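Hypoxanthine phosphoribosyltransferase (Bacillus anthracis, PDB 4QYI) probably catalyses the magnesium-dependent transfer of a phosphoribosyl group from PRPP to hypoxanthine, forming IMP in purine salvage. Local coordinates at residues D[34-39]-D[94-99]; D[66-71]-D[83-88]. All blocks are in the same frame, centred on the assembly; numbering follows the deposited sequence.

Contact 1 of 2, residues D[34-39]-D[94-99]; sequences EGEEIV and GKNVIV
N96 sets the nitrogen end of its carboxamide against the side chain of E36 and the carbonyl O of E37, where the parallel strands 38-43 and 96-101 of the phosphoribosyltransferase core begin. This sheet, with its helices, has the Rossmann-like design of type I phosphoribosyltransferases, and the contact illustrates how a side chain can prolong a ladder beyond the last main-chain rung. ND2 of N96 donates to the carbonyl O of E37 at 3.2 Å; the bond is nearly straight (165°), and the acceptor lies close to the amide plane, so the bond helps to fix the rotation of the carboxamide. With CG beside its own backbone N (chi1 -65°), the amide is directed back toward the incoming loop. The side chain of E36 crosses that of N96 at about a right angle, the carboxylate and amide planes 38° apart, with OE2 of E36 3.8 Å from ND2 of N96.

Beyond this rung the backbones take over. V39 bridges V97, its N giving a bond to O of N96 and its O receiving one from N of I98, each 2.8 Å long. On one face, CG2 of V39 meets CB of K95 at 4.0 Å, and I41 continues the apolar surface beside V97. On the other face helix 15-32 packs through I29 against both I38 and I98. Between those two isoleucines the touch is branch to chain end: CG2 of I38 lies 3.9 Å from CD1 of I98.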
loop_
_atom_site.group_PDB
_atom_site.type_symbol
_atom_site.label_atom_id
_atom_site.label_comp_id
_atom_site.label_asym_id
_atom_site.label_seq_id
_atom_site.Cartn_x
_atom_site.Cartn_y
_atom_site.Cartn_z
ATOM N N GLU D 34 -9.312 19.769 11.845
ATOM C CA GLU D 34 -9.103 21.010 11.114
ATOM C C GLU D 34 -7.801 21.703 11.527
ATOM O O GLU D 34 -7.559 21.915 12.713
ATOM C CB GLU D 34 -10.282 21.960 11.336
ATOM C CG GLU D 34 -10.200 23.208 10.470
ATOM C CD GLU D 34 -11.346 24.177 10.716
ATOM O OE1 GLU D 34 -12.186 23.910 11.608
ATOM O OE2 GLU D 34 -11.406 25.213 10.019
ATOM N N GLY D 35 -6.974 22.059 10.547
ATOM C CA GLY D 35 -5.714 22.763 10.809
ATOM C C GLY D 35 -4.592 21.963 11.455
ATOM O O GLY D 35 -3.593 22.537 11.894
ATOM N N GLU D 36 -4.707 20.643 11.499
ATOM C CA GLU D 36 -3.669 19.875 12.171
ATOM C C GLU D 36 -3.182 18.664 11.360
ATOM O O GLU D 36 -3.848 18.210 10.415
ATOM C CB GLU D 36 -4.127 19.609 13.635
ATOM C CG GLU D 36 -5.590 19.195 13.789
ATOM C CD GLU D 36 -6.094 19.240 15.221
ATOM O OE1 GLU D 36 -5.645 20.091 16.013
ATOM O OE2 GLU D 36 -6.978 18.429 15.549
ATOM N N GLU D 37 -1.969 18.228 11.687
ATOM C CA GLU D 37 -1.315 17.135 11.001
ATOM C C GLU D 37 -1.949 15.848 11.480
ATOM O O GLU D 37 -2.475 15.786 12.593
ATOM C CB GLU D 37 0.171 17.104 11.341
ATOM C CG GLU D 37 0.907 18.398 11.051
ATOM C CD GLU D 37 2.360 18.346 11.488
ATOM O OE1 GLU D 37 2.904 17.234 11.631
ATOM O OE2 GLU D 37 2.958 19.422 11.698
ATOM N N ILE D 38 -1.888 14.820 10.641
ATOM C CA ILE D 38 -2.451 13.533 10.984
ATOM C C ILE D 38 -1.490 12.440 10.587
ATOM O O ILE D 38 -0.790 12.569 9.579
ATOM C CB ILE D 38 -3.735 13.247 10.191
ATOM C CG1 ILE D 38 -4.794 14.301 10.491
ATOM C CG2 ILE D 38 -4.288 11.874 10.551
ATOM C CD1 ILE D 38 -5.975 14.228 9.545
ATOM N N VAL D 39 -1.424 11.403 11.411
ATOM C CA VAL D 39 -0.603 10.235 11.087
ATOM C C VAL D 39 -1.603 9.126 10.802
ATOM O O VAL D 39 -2.484 8.838 11.629
ATOM C CB VAL D 39 0.300 9.806 12.235
ATOM C CG1 VAL D 39 1.014 8.502 11.875
ATOM C CG2 VAL D 39 1.304 10.913 12.571
ATOM N N GLY D 94 2.307 12.407 20.927
ATOM C CA GLY D 94 1.634 13.716 20.874
ATOM C C GLY D 94 0.976 14.020 19.534
ATOM O O GLY D 94 0.605 15.147 19.267
ATOM N N LYS D 95 0.817 13.010 18.683
ATOM C CA LYS D 95 0.209 13.211 17.375
ATOM C C LYS D 95 -1.217 12.670 17.315
ATOM O O LYS D 95 -1.664 11.910 18.186
ATOM C CB LYS D 95 1.000 12.469 16.288
ATOM C CG LYS D 95 2.479 12.787 16.252
ATOM C CD LYS D 95 2.745 14.260 15.990
ATOM C CE LYS D 95 4.238 14.515 16.027
ATOM N NZ LYS D 95 4.543 15.955 15.916
ATOM N N ASN D 96 -1.910 13.090 16.262
ATOM C CA ASN D 96 -3.241 12.639 15.960
ATOM C C ASN D 96 -3.046 11.412 15.083
ATOM O O ASN D 96 -2.480 11.497 13.999
ATOM C CB ASN D 96 -3.995 13.708 15.181
ATOM C CG ASN D 96 -4.226 14.946 16.001
ATOM O OD1 ASN D 96 -4.640 14.855 17.155
ATOM N ND2 ASN D 96 -3.958 16.104 15.420
ATOM N N VAL D 97 -3.569 10.286 15.535
ATOM C CA VAL D 97 -3.403 9.066 14.803
ATOM C C VAL D 97 -4.717 8.436 14.374
ATOM O O VAL D 97 -5.648 8.296 15.176
ATOM C CB VAL D 97 -2.674 8.025 15.678
ATOM C CG1 VAL D 97 -2.447 6.732 14.904
ATOM C CG2 VAL D 97 -1.344 8.563 16.178
ATOM N N ILE D 98 -4.779 8.041 13.111
ATOM C CA ILE D 98 -5.936 7.308 12.612
ATOM C C ILE D 98 -5.431 5.947 12.097
ATOM O O ILE D 98 -4.594 5.885 11.212
ATOM C CB ILE D 98 -6.683 8.050 11.499
ATOM C CG1 ILE D 98 -7.177 9.394 12.031
ATOM C CG2 ILE D 98 -7.847 7.190 11.013
ATOM C CD1 ILE D 98 -7.798 10.273 10.981
ATOM N N VAL D 99 -5.945 4.870 12.684
ATOM C CA VAL D 99 -5.544 3.518 12.306
ATOM C C VAL D 99 -6.574 3.059 11.306
ATOM O O VAL D 99 -7.781 3.082 11.589
ATOM C CB VAL D 99 -5.471 2.571 13.518
ATOM C CG1 VAL D 99 -5.042 1.163 13.095
ATOM C CG2 VAL D 99 -4.501 3.135 14.538
#

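Contact 2 of 2, residues D[66-71]-D[83-88]; sequences FISASS and KLLKDI
Strands 62-71 and 82-84 run antiparallel, and their pairing slips by one residue where L85 and K86 both face S68, a classic beta bulge. The carbonyl O of S68 therefore accepts two N-H groups from the same face of its plane, L85 N at 2.7 Å and K86 N at 3.1 Å, the first bond distinctly bent (144°). S68 N returns a straighter bond to O of K86, in the carbonyl plane and on a lone pair. S70 and K83 exchange a reciprocal pair, S70 N to K83 O and K83 N to S70 O, each 2.8 Å long.

Because of the extra residue, L85 lies over the face of the strand pair that carries S68 and S70: its CD1 sits 3.6 Å from CB of S70, and its CG and both methyls gather round OG of S70. K86 pairs with S68 CB to CB, then folds back through bends at chi2 and chi4 until NZ donates to O of D87 and to a water that also bonds F66 O; D89 gives that ammonium a salt bridge. In the fold, strand 82-84 is the outermost strand of the core sheet within this chain, joined antiparallel to an otherwise parallel array.

Across the opposite face, I67 and L84 meet by their methyls under helix 108-118. I67 carries CG1 anti to its nitrogen (chi1 -171°), which sets that carbon against the chain just past strand 82-84, 3.2 Å from the carbonyl O of K86.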
loop_
_atom_site.group_PDB
_atom_site.type_symbol
_atom_site.label_atom_id
_atom_site.label_comp_id
_atom_site.label_asym_id
_atom_site.label_seq_id
_atom_site.Cartn_x
_atom_site.Cartn_y
_atom_site.Cartn_z
ATOM N N PHE D 66 2.936 1.880 8.166
ATOM C CA PHE D 66 2.278 0.601 8.172
ATOM C C PHE D 66 2.654 -0.247 9.361
ATOM O O PHE D 66 3.723 -0.096 9.939
ATOM C CB PHE D 66 2.655 -0.146 6.903
ATOM C CG PHE D 66 2.293 0.582 5.655
ATOM C CD1 PHE D 66 0.994 0.537 5.183
ATOM C CD2 PHE D 66 3.235 1.304 4.953
ATOM C CE1 PHE D 66 0.642 1.201 4.032
ATOM C CE2 PHE D 66 2.894 1.973 3.798
ATOM C CZ PHE D 66 1.593 1.918 3.336
ATOM N N ILE D 67 1.735 -1.130 9.720
ATOM C CA ILE D 67 1.983 -2.077 10.773
ATOM C C ILE D 67 1.528 -3.447 10.288
ATOM O O ILE D 67 0.567 -3.549 9.516
ATOM C CB ILE D 67 1.299 -1.688 12.097
ATOM C CG1 ILE D 67 1.795 -2.607 13.211
ATOM C CG2 ILE D 67 -0.203 -1.756 11.978
ATOM C CD1 ILE D 67 1.474 -2.109 14.603
ATOM N N SER D 68 2.276 -4.486 10.668
ATOM C CA SER D 68 1.953 -5.863 10.303
ATOM C C SER D 68 2.008 -6.711 11.572
ATOM O O SER D 68 2.981 -6.646 12.356
ATOM C CB SER D 68 2.933 -6.390 9.240
ATOM O OG SER D 68 2.684 -7.756 8.975
ATOM N N ALA D 69 1.003 -7.552 11.754
ATOM C CA ALA D 69 0.904 -8.386 12.939
ATOM C C ALA D 69 0.439 -9.772 12.548
ATOM O O ALA D 69 -0.363 -9.897 11.654
ATOM C CB ALA D 69 -0.103 -7.765 13.886
ATOM N N SER D 70 0.963 -10.816 13.184
ATOM C CA SER D 70 0.493 -12.164 12.854
ATOM C C SER D 70 -0.029 -12.872 14.088
ATOM O O SER D 70 0.286 -12.545 15.233
ATOM C CB SER D 70 1.577 -13.001 12.159
ATOM O OG SER D 70 2.685 -13.194 13.018
ATOM N N SER D 71 -0.828 -13.886 13.833
ATOM C CA SER D 71 -1.448 -14.647 14.884
ATOM C C SER D 71 -0.519 -15.616 15.578
ATOM O O SER D 71 0.447 -16.115 14.987
ATOM C CB SER D 71 -2.607 -15.445 14.290
ATOM O OG SER D 71 -3.068 -16.343 15.263
ATOM N N LYS D 83 1.609 -11.173 17.259
ATOM C CA LYS D 83 3.030 -10.926 17.191
ATOM C C LYS D 83 3.272 -9.771 16.232
ATOM O O LYS D 83 2.794 -9.788 15.092
ATOM C CB LYS D 83 3.725 -12.171 16.677
ATOM C CG LYS D 83 5.223 -12.037 16.530
ATOM C CD LYS D 83 5.864 -13.426 16.522
ATOM C CE LYS D 83 5.818 -14.135 15.206
ATOM N NZ LYS D 83 6.280 -15.549 15.387
ATOM N N LEU D 84 3.950 -8.728 16.690
ATOM C CA LEU D 84 4.247 -7.637 15.791
ATOM C C LEU D 84 5.326 -8.035 14.829
ATOM O O LEU D 84 6.434 -8.323 15.244
ATOM C CB LEU D 84 4.718 -6.415 16.546
ATOM C CG LEU D 84 3.673 -5.835 17.462
ATOM C CD1 LEU D 84 4.200 -4.559 18.069
ATOM C CD2 LEU D 84 2.402 -5.549 16.695
ATOM N N LEU D 85 4.995 -8.087 13.541
ATOM C CA LEU D 85 5.981 -8.449 12.522
ATOM C C LEU D 85 6.699 -7.246 12.013
ATOM O O LEU D 85 7.867 -7.313 11.663
ATOM C CB LEU D 85 5.311 -9.128 11.328
ATOM C CG LEU D 85 4.691 -10.478 11.620
ATOM C CD1 LEU D 85 4.016 -11.043 10.353
ATOM C CD2 LEU D 85 5.757 -11.431 12.122
ATOM N N LYS D 86 5.978 -6.136 11.923
ATOM C CA LYS D 86 6.571 -4.872 11.499
ATOM C C LYS D 86 5.914 -3.797 12.336
ATOM O O LYS D 86 4.688 -3.551 12.246
ATOM C CB LYS D 86 6.354 -4.588 10.013
ATOM C CG LYS D 86 6.938 -3.243 9.545
ATOM C CD LYS D 86 8.458 -3.230 9.615
ATOM C CE LYS D 86 9.062 -1.901 9.158
ATOM N NZ LYS D 86 8.779 -0.717 10.040
ATOM N N ASP D 87 6.718 -3.162 13.162
ATOM C CA ASP D 87 6.236 -2.094 14.061
ATOM C C ASP D 87 6.371 -0.765 13.301
ATOM O O ASP D 87 6.959 -0.715 12.218
ATOM C CB ASP D 87 7.106 -2.082 15.301
ATOM C CG ASP D 87 6.458 -1.407 16.496
ATOM O OD1 ASP D 87 5.347 -0.847 16.360
ATOM O OD2 ASP D 87 7.098 -1.449 17.585
ATOM N N ILE D 88 5.807 0.309 13.846
ATOM C CA ILE D 88 5.878 1.587 13.145
ATOM C C ILE D 88 7.239 2.260 13.248
ATOM O O ILE D 88 7.959 2.077 14.230
ATOM C CB ILE D 88 4.788 2.557 13.603
ATOM C CG1 ILE D 88 4.898 2.817 15.099
ATOM C CG2 ILE D 88 3.399 2.012 13.272
ATOM C CD1 ILE D 88 4.037 3.987 15.522
HETATM O O HOH W 1 6.493 0.272 8.935
#

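Contacts 1 and 2 illustrate how one sheet can combine parallel and antiparallel pairing. Strand 38-43 pairs with 96-101 in contact 1 and, along its other edge, with 62-71, whose far edge carries contact 2. Along the chain, contact 2 is nested within the loop closed by contact 1. Their centres are 21 Å apart and their nearest atoms about 6 Å apart without touching; I41 bridges the interval, packing on V97 of the first and on I67 and I88 of the second. The bound magnesium ion is about 9 Å from the side chain of I67 and about 14 Å from that of I98, so neither isoleucine touches the metal.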